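Putative ABC transporter, periplasmic binding protein, amino acid (Neisseria gonorrhoeae, PDB 2YLN) probably captures L-cystine outside the cytoplasmic membrane and delivers it to an ABC transporter for uptake, closing around the ligand as it binds. Local coordinates at residues R52-G65 / L94-M108. The protein carries 1 engineered substitution. Numbering follows the deposited sequence. Where two conformers were deposited one is given.
Sequences RINNKGTVTVGTEG and LGVKVEFKETQWDSM. With CYS (cysteine), chain C; CYS (cysteine), chain B.
Strands 58-63 and 97-102, connected through a small antiparallel sheet and helix 82-94, form a parallel beta-alpha-beta crossover whose C-terminal ends open onto the ligand pocket, an example of a binding site built where parallel strands end. Backbone bonds run in both directions: Val59 N reaches Lys97 O at 2.9 Å, and Lys101 N meets Val61 O, nearly straight at 173°. On the face turned to helix 82-94, Val61 CG2 packs against Val98 CG2 at 3.6 Å, while Val61 CB and CG1 lie beside Phe100 CD1. At the far end Lys56 brings NZ to Leu94 O (2.9 Å).

Beyond the strands the Met108 methyl CE lies 3.9 Å from Glu64 CG. The extended Glu64 chain (chi2 179°) carries its carboxylate to the amino group of the chain C cysteine, OE1 taking N at 2.7 Å. One water joins Glu64 OE2 to Trp105 N. CB of the chain B cysteine lies over one face of the Trp105 ring and Met108 CB over the other, while CB of the chain C cysteine approaches Trp105 CG at 3.5 Å. The carboxylate should favour a protonated ligand amine, while the indole offers both halves of the disulfide-linked cystine an apolar wall.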
loop_
_atom_site.group_PDB
_atom_site.type_symbol
_atom_site.label_atom_id
_atom_site.label_comp_id
_atom_site.label_asym_id
_atom_site.label_seq_id
_atom_site.Cartn_x
_atom_site.Cartn_y
_atom_site.Cartn_z
ATOM N N ARG A 52 2.943 -11.167 22.545
ATOM C CA ARG A 52 4.287 -10.960 21.975
ATOM C C ARG A 52 4.719 -9.518 21.978
ATOM O O ARG A 52 5.941 -9.236 22.113
ATOM C CB ARG A 52 4.360 -11.564 20.554
ATOM C CG ARG A 52 4.393 -13.115 20.667
ATOM C CD ARG A 52 4.373 -13.815 19.326
ATOM N NE ARG A 52 2.986 -13.827 18.768
ATOM C CZ ARG A 52 2.578 -13.263 17.629
ATOM N NH1 ARG A 52 3.418 -12.561 16.933
ATOM N NH2 ARG A 52 1.344 -13.423 17.192
ATOM N N ILE A 53 3.802 -8.585 21.856
ATOM C CA ILE A 53 4.190 -7.201 21.992
ATOM C C ILE A 53 4.602 -6.943 23.453
ATOM O O ILE A 53 5.599 -6.337 23.692
ATOM C CB ILE A 53 3.082 -6.215 21.480
ATOM C CG1 ILE A 53 2.899 -6.405 19.954
ATOM C CG2 ILE A 53 3.341 -4.758 21.935
ATOM C CD1 ILE A 53 1.610 -5.743 19.388
ATOM N N ASN A 54 3.744 -7.265 24.380
ATOM C CA ASN A 54 4.006 -6.898 25.811
ATOM C C ASN A 54 5.220 -7.655 26.338
ATOM O O ASN A 54 5.964 -7.089 27.121
ATOM C CB ASN A 54 2.797 -7.138 26.642
ATOM C CG ASN A 54 1.732 -6.061 26.435
ATOM O OD1 ASN A 54 2.044 -5.003 25.931
ATOM N ND2 ASN A 54 0.563 -6.368 26.866
ATOM N N ASN A 55 5.490 -8.860 25.802
ATOM C CA ASN A 55 6.537 -9.752 26.330
ATOM C C ASN A 55 7.775 -9.730 25.480
ATOM O O ASN A 55 8.694 -10.480 25.766
ATOM C CB ASN A 55 5.983 -11.189 26.645
ATOM C CG ASN A 55 5.019 -11.167 27.810
ATOM O OD1 ASN A 55 5.469 -11.142 28.967
ATOM N ND2 ASN A 55 3.706 -11.134 27.520
ATOM N N LYS A 56 7.778 -8.933 24.436
ATOM C CA LYS A 56 8.980 -8.644 23.644
ATOM C C LYS A 56 9.437 -9.882 22.859
ATOM O O LYS A 56 10.568 -10.323 22.905
ATOM C CB LYS A 56 10.114 -8.075 24.456
ATOM C CG LYS A 56 9.608 -7.001 25.393
ATOM C CD LYS A 56 8.933 -5.795 24.686
ATOM C CE LYS A 56 8.482 -4.795 25.712
ATOM N NZ LYS A 56 7.575 -3.908 25.116
ATOM N N GLY A 57 8.519 -10.391 22.059
ATOM C CA GLY A 57 8.753 -11.491 21.083
ATOM C C GLY A 57 8.859 -10.973 19.665
ATOM O O GLY A 57 9.383 -9.883 19.411
ATOM N N THR A 58 8.399 -11.769 18.734
ATOM C CA THR A 58 8.568 -11.530 17.297
ATOM C C THR A 58 7.200 -11.324 16.641
ATOM O O THR A 58 6.272 -12.076 16.951
ATOM C CB THR A 58 9.307 -12.754 16.648
ATOM O OG1 THR A 58 10.555 -12.952 17.321
ATOM C CG2 THR A 58 9.559 -12.506 15.192
ATOM N N VAL A 59 7.132 -10.359 15.757
ATOM C CA VAL A 59 5.927 -10.000 15.001
ATOM C C VAL A 59 6.249 -10.185 13.502
ATOM O O VAL A 59 7.282 -9.729 13.048
ATOM C CB VAL A 59 5.453 -8.613 15.326
ATOM C CG1 VAL A 59 4.307 -8.117 14.459
ATOM C CG2 VAL A 59 5.064 -8.510 16.808
ATOM N N THR A 60 5.344 -10.805 12.738
ATOM C CA THR A 60 5.512 -10.980 11.317
ATOM C C THR A 60 4.642 -10.002 10.548
ATOM O O THR A 60 3.480 -9.734 10.925
ATOM C CB THR A 60 5.211 -12.422 10.925
ATOM O OG1 THR A 60 3.880 -12.728 11.293
ATOM C CG2 THR A 60 6.219 -13.389 11.554
ATOM N N VAL A 61 5.192 -9.470 9.455
ATOM C CA VAL A 61 4.577 -8.401 8.687
ATOM C C VAL A 61 4.523 -8.780 7.234
ATOM O O VAL A 61 5.576 -8.987 6.621
ATOM C CB VAL A 61 5.292 -7.064 8.885
ATOM C CG1 VAL A 61 4.651 -5.957 8.047
ATOM C CG2 VAL A 61 5.357 -6.715 10.356
ATOM N N GLY A 62 3.348 -8.805 6.637
ATOM C CA GLY A 62 3.217 -8.992 5.222
ATOM C C GLY A 62 3.429 -7.681 4.454
ATOM O O GLY A 62 2.923 -6.627 4.833
ATOM N N THR A 63 4.212 -7.795 3.380
ATOM C CA THR A 63 4.499 -6.661 2.507
ATOM C C THR A 63 4.950 -7.194 1.176
ATOM O O THR A 63 5.425 -8.327 1.094
ATOM C CB THR A 63 5.573 -5.739 3.201
ATOM O OG1 THR A 63 5.567 -4.440 2.599
ATOM C CG2 THR A 63 6.954 -6.289 3.107
ATOM N N GLU A 64 4.827 -6.429 0.120
ATOM C CA GLU A 64 5.159 -6.929 -1.231
ATOM C C GLU A 64 6.619 -7.018 -1.513
ATOM O O GLU A 64 7.081 -7.991 -2.107
ATOM C CB GLU A 64 4.507 -6.083 -2.323
ATOM C CG GLU A 64 2.979 -6.193 -2.436
ATOM C CD GLU A 64 2.454 -5.297 -3.514
ATOM O OE1 GLU A 64 2.254 -4.100 -3.203
ATOM O OE2 GLU A 64 2.356 -5.716 -4.677
ATOM N N GLY A 65 7.370 -5.944 -1.234
ATOM C CA GLY A 65 8.764 -5.881 -1.622
ATOM C C GLY A 65 8.987 -5.564 -3.093
ATOM O O GLY A 65 10.142 -5.570 -3.518
ATOM N N LEU A 94 8.249 -0.540 20.093
ATOM C CA LEU A 94 7.559 -1.588 20.858
ATOM C C LEU A 94 8.489 -2.633 21.451
ATOM O O LEU A 94 8.081 -3.419 22.287
ATOM C CB LEU A 94 6.513 -2.256 19.992
ATOM C CG LEU A 94 5.396 -1.316 19.542
ATOM C CD1 LEU A 94 4.420 -2.117 18.640
ATOM C CD2 LEU A 94 4.699 -0.652 20.705
ATOM N N GLY A 95 9.740 -2.568 21.040
ATOM C CA GLY A 95 10.706 -3.570 21.544
ATOM C C GLY A 95 10.501 -4.984 21.044
ATOM O O GLY A 95 10.913 -5.939 21.734
ATOM N N VAL A 96 9.920 -5.151 19.846
ATOM C CA VAL A 96 9.715 -6.461 19.260
ATOM C C VAL A 96 10.704 -6.680 18.109
ATOM O O VAL A 96 11.107 -5.729 17.453
ATOM C CB VAL A 96 8.276 -6.685 18.782
ATOM C CG1 VAL A 96 7.293 -6.607 19.985
ATOM C CG2 VAL A 96 7.880 -5.714 17.718
ATOM N N LYS A 97 10.995 -7.934 17.859
ATOM C CA LYS A 97 11.642 -8.367 16.642
ATOM C C LYS A 97 10.599 -8.326 15.534
ATOM O O LYS A 97 9.472 -8.727 15.785
ATOM C CB LYS A 97 12.208 -9.772 16.848
ATOM C CG LYS A 97 13.030 -10.369 15.673
ATOM C CD LYS A 97 13.755 -11.649 16.078
ATOM C CE LYS A 97 14.573 -12.235 14.922
ATOM N NZ LYS A 97 15.614 -11.240 14.587
ATOM N N VAL A 98 10.967 -7.834 14.376
ATOM C CA VAL A 98 10.097 -7.862 13.200
ATOM C C VAL A 98 10.662 -8.673 12.105
ATOM O O VAL A 98 11.855 -8.578 11.800
ATOM C CB VAL A 98 9.722 -6.456 12.766
ATOM C CG1 VAL A 98 10.888 -5.631 12.319
ATOM C CG2 VAL A 98 8.681 -6.436 11.753
ATOM N N GLU A 99 9.815 -9.456 11.450
ATOM C CA GLU A 99 10.169 -10.259 10.270
ATOM C C GLU A 99 9.174 -9.890 9.141
ATOM O O GLU A 99 7.975 -9.956 9.375
ATOM C CB GLU A 99 10.099 -11.723 10.560
ATOM C CG GLU A 99 11.174 -12.223 11.518
ATOM C CD GLU A 99 12.499 -12.191 10.944
ATOM O OE1 GLU A 99 12.684 -12.629 9.837
ATOM O OE2 GLU A 99 13.448 -11.919 11.724
ATOM N N PHE A 100 9.695 -9.563 7.977
ATOM C CA PHE A 100 8.861 -9.269 6.830
ATOM C C PHE A 100 8.719 -10.493 5.947
ATOM O O PHE A 100 9.703 -11.148 5.593
ATOM C CB PHE A 100 9.483 -8.128 6.027
ATOM C CG PHE A 100 9.464 -6.827 6.747
ATOM C CD1 PHE A 100 8.349 -6.018 6.787
ATOM C CD2 PHE A 100 10.593 -6.366 7.432
ATOM C CE1 PHE A 100 8.338 -4.810 7.436
ATOM C CE2 PHE A 100 10.590 -5.190 8.155
ATOM C CZ PHE A 100 9.463 -4.385 8.143
ATOM N N LYS A 101 7.487 -10.816 5.607
ATOM C CA LYS A 101 7.087 -11.985 4.809
ATOM C C LYS A 101 6.644 -11.454 3.429
ATOM O O LYS A 101 5.511 -10.986 3.285
ATOM C CB LYS A 101 5.957 -12.748 5.543
ATOM C CG LYS A 101 6.543 -13.531 6.747
ATOM C CD LYS A 101 5.637 -14.599 7.301
ATOM C CE LYS A 101 5.419 -15.856 6.311
ATOM N NZ LYS A 101 6.578 -16.801 5.983
ATOM N N GLU A 102 7.556 -11.492 2.458
ATOM C CA GLU A 102 7.243 -10.905 1.192
ATOM C C GLU A 102 6.179 -11.749 0.500
ATOM O O GLU A 102 6.268 -12.977 0.403
ATOM C CB GLU A 102 8.478 -10.687 0.330
ATOM C CG GLU A 102 9.416 -9.690 1.005
ATOM C CD GLU A 102 10.648 -9.324 0.269
ATOM O OE1 GLU A 102 10.610 -9.062 -0.886
ATOM O OE2 GLU A 102 11.692 -9.270 0.917
ATOM N N THR A 103 5.163 -11.059 0.009
ATOM C CA THR A 103 3.905 -11.702 -0.406
ATOM C C THR A 103 3.345 -11.037 -1.638
ATOM O O THR A 103 3.270 -9.795 -1.674
ATOM C CB THR A 103 2.924 -11.689 0.745
ATOM O OG1 THR A 103 3.504 -12.357 1.879
ATOM C CG2 THR A 103 1.601 -12.342 0.415
ATOM N N GLN A 104 2.869 -11.813 -2.621
ATOM C CA GLN A 104 2.134 -11.281 -3.759
ATOM C C GLN A 104 0.921 -10.516 -3.280
ATOM O O GLN A 104 0.185 -10.977 -2.387
ATOM C CB GLN A 104 1.677 -12.415 -4.679
ATOM C CG GLN A 104 2.774 -13.174 -5.353
ATOM C CD GLN A 104 3.726 -12.346 -6.188
ATOM O OE1 GLN A 104 4.978 -12.272 -5.929
ATOM N NE2 GLN A 104 3.211 -11.707 -7.157
ATOM N N TRP A 105 0.607 -9.406 -3.939
ATOM C CA TRP A 105 -0.522 -8.606 -3.505
ATOM C C TRP A 105 -1.798 -9.409 -3.404
ATOM O O TRP A 105 -2.542 -9.325 -2.431
ATOM C CB TRP A 105 -0.767 -7.327 -4.376
ATOM C CG TRP A 105 -1.988 -6.709 -3.820
ATOM C CD1 TRP A 105 -3.283 -6.920 -4.218
ATOM C CD2 TRP A 105 -2.128 -6.139 -2.523
ATOM N NE1 TRP A 105 -4.176 -6.498 -3.295
ATOM C CE2 TRP A 105 -3.473 -6.063 -2.211
ATOM C CE3 TRP A 105 -1.198 -5.740 -1.533
ATOM C CZ2 TRP A 105 -3.933 -5.657 -1.004
ATOM C CZ3 TRP A 105 -1.669 -5.315 -0.326
ATOM C CH2 TRP A 105 -2.989 -5.315 -0.054
ATOM N N ASP A 106 -2.114 -10.224 -4.423
ATOM C CA ASP A 106 -3.372 -10.921 -4.420
ATOM C C ASP A 106 -3.478 -12.009 -3.424
ATOM O O ASP A 106 -4.568 -12.580 -3.229
ATOM C CB ASP A 106 -3.750 -11.340 -5.851
ATOM C CG ASP A 106 -4.211 -10.153 -6.744
ATOM O OD1 ASP A 106 -4.776 -9.216 -6.219
ATOM O OD2 ASP A 106 -4.011 -10.190 -7.916
ATOM N N SER A 107 -2.429 -12.294 -2.683
ATOM C CA SER A 107 -2.376 -13.206 -1.563
ATOM C C SER A 107 -2.357 -12.480 -0.201
ATOM O O SER A 107 -2.336 -13.134 0.839
ATOM C CB SER A 107 -1.183 -14.143 -1.628
ATOM O OG SER A 107 -1.250 -14.968 -2.782
ATOM N N MET A 108 -2.255 -11.148 -0.216
ATOM C CA MET A 108 -1.915 -10.413 1.003
ATOM C C MET A 108 -2.998 -10.464 2.072
ATOM O O MET A 108 -2.751 -10.860 3.204
ATOM C CB MET A 108 -1.554 -8.979 0.656
ATOM C CG MET A 108 -0.944 -8.230 1.820
ATOM S SD MET A 108 0.798 -8.710 2.147
ATOM C CE MET A 108 1.584 -7.928 0.711
HETATM N N CYS C . 1.362 -2.773 -5.432
HETATM C CA CYS C . 0.162 -3.515 -5.890
HETATM C C CYS C . -0.375 -2.808 -7.146
HETATM O O CYS C . 0.270 -1.816 -7.574
HETATM C CB CYS C . -0.888 -3.521 -4.811
HETATM S SG CYS C . -1.495 -1.814 -4.453
HETATM O OXT CYS C . -1.385 -3.289 -7.623
HETATM N N CYS B . -3.639 0.236 -1.709
HETATM C CA CYS B . -3.779 -1.197 -2.042
HETATM C C CYS B . -5.004 -1.800 -1.353
HETATM O O CYS B . -5.334 -1.289 -0.262
HETATM C CB CYS B . -2.537 -1.982 -1.611
HETATM S SG CYS B . -1.030 -1.467 -2.430
HETATM O OXT CYS B . -5.556 -2.776 -1.899
HETATM O O HOH W 1 2.402 -8.156 -5.750
HETATM O O HOH W 2 6.134 -10.258 -3.387
#